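Local coordinates for protein NAD_Gly3P_dh, NAD-dependent glycerol-3-phosphate dehydrogenase (PDB 5OCM) that probably uses NADPH to reduce imines to amines, as an imine reductase related to the beta-hydroxyacid dehydrogenases, at residues A[21-26]-A[43-48]. Numbering follows the deposited sequence.
Sequences AFLKDG and AEQGAV
L23, in the last turn of helix 13-24, stands opposite Q45, which follows A43 and E44 of helix 40-44, their CA atoms 7.1 Å apart where the two backbones come nearest. Both helices finish here with a glycine at positive phi in a Schellman motif. At G26 the amide N bonds to L23 O at 3.0 Å; at G46 (phi 111°) the amide N reaches A43 O at 3.0 Å. After Q45 the turn at G46 carries the chain past the leucine, bringing the G46-A47 peptide alongside it.

From the first segment L23 alone makes the contact. Its CG lies anti to the carbonyl carbon (chi1 -71°), which sends the isobutyl fork across to the other chain. CD1 touches both the CB of Q45, 4.0 Å from it, and the methyl of A47, with Q45 OE1 also 3.9 Å from this CD1. The other branch meets main chain: CD2 packs on the peptide link, 3.8 Å from A47 N and 3.9 Å from G46 C. The Q45 side chain, extended beyond CG, crosses L23 at about a right angle, with CB and OE1 both against CD1. The interface is small, 160 Å² in all, with a leucine side chain against an amide side chain, a methyl and a peptide, held by van der Waals contact.

Beneath it lies the edge of the Rossmann-type nucleotide-binding domain. L23 also touches L42 of helix 40-44 and T29 of strand 29-32, while A47 packs on L42 and V31. V48 then enters the short strand 48-49, pairing through its backbone with T29 and V31. The contact thus joins the end of the helix that follows the glycine-rich turn to the connection between strand 29-32 and the outermost strand 48-49.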
loop_
_atom_site.group_PDB
_atom_site.type_symbol
_atom_site.label_atom_id
_atom_site.label_comp_id
_atom_site.label_asym_id
_atom_site.label_seq_id
_atom_site.Cartn_x
_atom_site.Cartn_y
_atom_site.Cartn_z
ATOM N N ALA A 21 1.454 22.546 16.497
ATOM C CA ALA A 21 0.257 22.775 15.705
ATOM C C ALA A 21 -0.773 23.560 16.475
ATOM O O ALA A 21 -1.437 24.459 15.916
ATOM C CB ALA A 21 -0.328 21.443 15.237
ATOM N N PHE A 22 -0.924 23.275 17.762
ATOM C CA PHE A 22 -1.822 24.064 18.587
ATOM C C PHE A 22 -1.357 25.529 18.641
ATOM O O PHE A 22 -2.191 26.435 18.521
ATOM C CB PHE A 22 -1.974 23.502 19.993
ATOM C CG PHE A 22 -2.774 22.240 20.081
ATOM C CD1 PHE A 22 -4.043 22.148 19.560
ATOM C CD2 PHE A 22 -2.231 21.101 20.766
ATOM C CE1 PHE A 22 -4.784 20.978 19.701
ATOM C CE2 PHE A 22 -2.949 19.949 20.886
ATOM C CZ PHE A 22 -4.235 19.881 20.355
ATOM N N LEU A 23 -0.054 25.747 18.759
ATOM C CA LEU A 23 0.500 27.091 18.818
ATOM C C LEU A 23 0.321 27.837 17.490
ATOM O O LEU A 23 -0.060 29.027 17.488
ATOM C CB LEU A 23 1.972 27.052 19.186
ATOM C CG LEU A 23 2.295 26.656 20.627
ATOM C CD1 LEU A 23 3.755 26.285 20.724
ATOM C CD2 LEU A 23 1.937 27.819 21.576
ATOM N N LYS A 24 0.547 27.145 16.375
ATOM C CA LYS A 24 0.358 27.727 15.025
ATOM C C LYS A 24 -1.023 28.237 14.785
ATOM O O LYS A 24 -1.222 29.246 14.084
ATOM C CB LYS A 24 0.743 26.687 13.959
ATOM C CG LYS A 24 0.426 27.079 12.515
ATOM C CD LYS A 24 0.978 26.055 11.493
ATOM C CE LYS A 24 0.144 24.782 11.446
ATOM N NZ LYS A 24 -1.354 24.973 11.090
ATOM N N ASP A 25 -2.024 27.564 15.353
ATOM C CA ASP A 25 -3.404 27.992 15.216
ATOM C C ASP A 25 -3.889 28.951 16.278
ATOM O O ASP A 25 -5.083 29.218 16.363
ATOM C CB ASP A 25 -4.334 26.807 15.103
ATOM C CG ASP A 25 -4.385 26.248 13.660
ATOM O OD1 ASP A 25 -3.637 26.727 12.727
ATOM O OD2 ASP A 25 -5.191 25.322 13.491
ATOM N N GLY A 26 -2.972 29.458 17.078
ATOM C CA GLY A 26 -3.273 30.565 17.976
ATOM C C GLY A 26 -3.731 30.106 19.328
ATOM O O GLY A 26 -4.139 30.927 20.112
ATOM N N ALA A 43 9.019 26.795 23.614
ATOM C CA ALA A 43 8.989 27.999 24.414
ATOM C C ALA A 43 9.184 29.236 23.534
ATOM O O ALA A 43 8.480 30.229 23.689
ATOM C CB ALA A 43 10.018 27.990 25.537
ATOM N N GLU A 44 10.115 29.188 22.598
ATOM C CA GLU A 44 10.298 30.309 21.689
ATOM C C GLU A 44 9.069 30.605 20.827
ATOM O O GLU A 44 8.877 31.737 20.430
ATOM C CB GLU A 44 11.491 30.069 20.754
ATOM C CG GLU A 44 12.816 30.212 21.414
ATOM C CD GLU A 44 13.960 30.294 20.380
ATOM O OE1 GLU A 44 13.756 30.069 19.189
ATOM O OE2 GLU A 44 15.089 30.589 20.756
ATOM N N GLN A 45 8.245 29.584 20.568
ATOM C CA GLN A 45 7.006 29.742 19.834
ATOM C C GLN A 45 5.837 30.175 20.690
ATOM O O GLN A 45 4.746 30.430 20.187
ATOM C CB GLN A 45 6.692 28.411 19.123
ATOM C CG GLN A 45 7.677 27.884 18.070
ATOM C CD GLN A 45 7.286 26.418 17.639
ATOM O OE1 GLN A 45 6.051 26.146 17.520
ATOM N NE2 GLN A 45 8.271 25.466 17.636
ATOM N N GLY A 46 6.043 30.249 22.013
ATOM C CA GLY A 46 5.041 30.755 22.953
ATOM C C GLY A 46 4.427 29.750 23.888
ATOM O O GLY A 46 3.503 30.082 24.631
ATOM N N ALA A 47 4.907 28.501 23.862
ATOM C CA ALA A 47 4.384 27.509 24.792
ATOM C C ALA A 47 4.777 27.889 26.223
ATOM O O ALA A 47 5.882 28.425 26.442
ATOM C CB ALA A 47 4.951 26.143 24.496
ATOM N N VAL A 48 3.900 27.618 27.166
ATOM C CA VAL A 48 4.196 27.790 28.582
ATOM C C VAL A 48 4.787 26.479 29.121
ATOM O O VAL A 48 4.117 25.434 29.024
ATOM C CB VAL A 48 2.942 28.144 29.367
ATOM C CG1 VAL A 48 3.249 28.300 30.861
ATOM C CG2 VAL A 48 2.282 29.389 28.822
#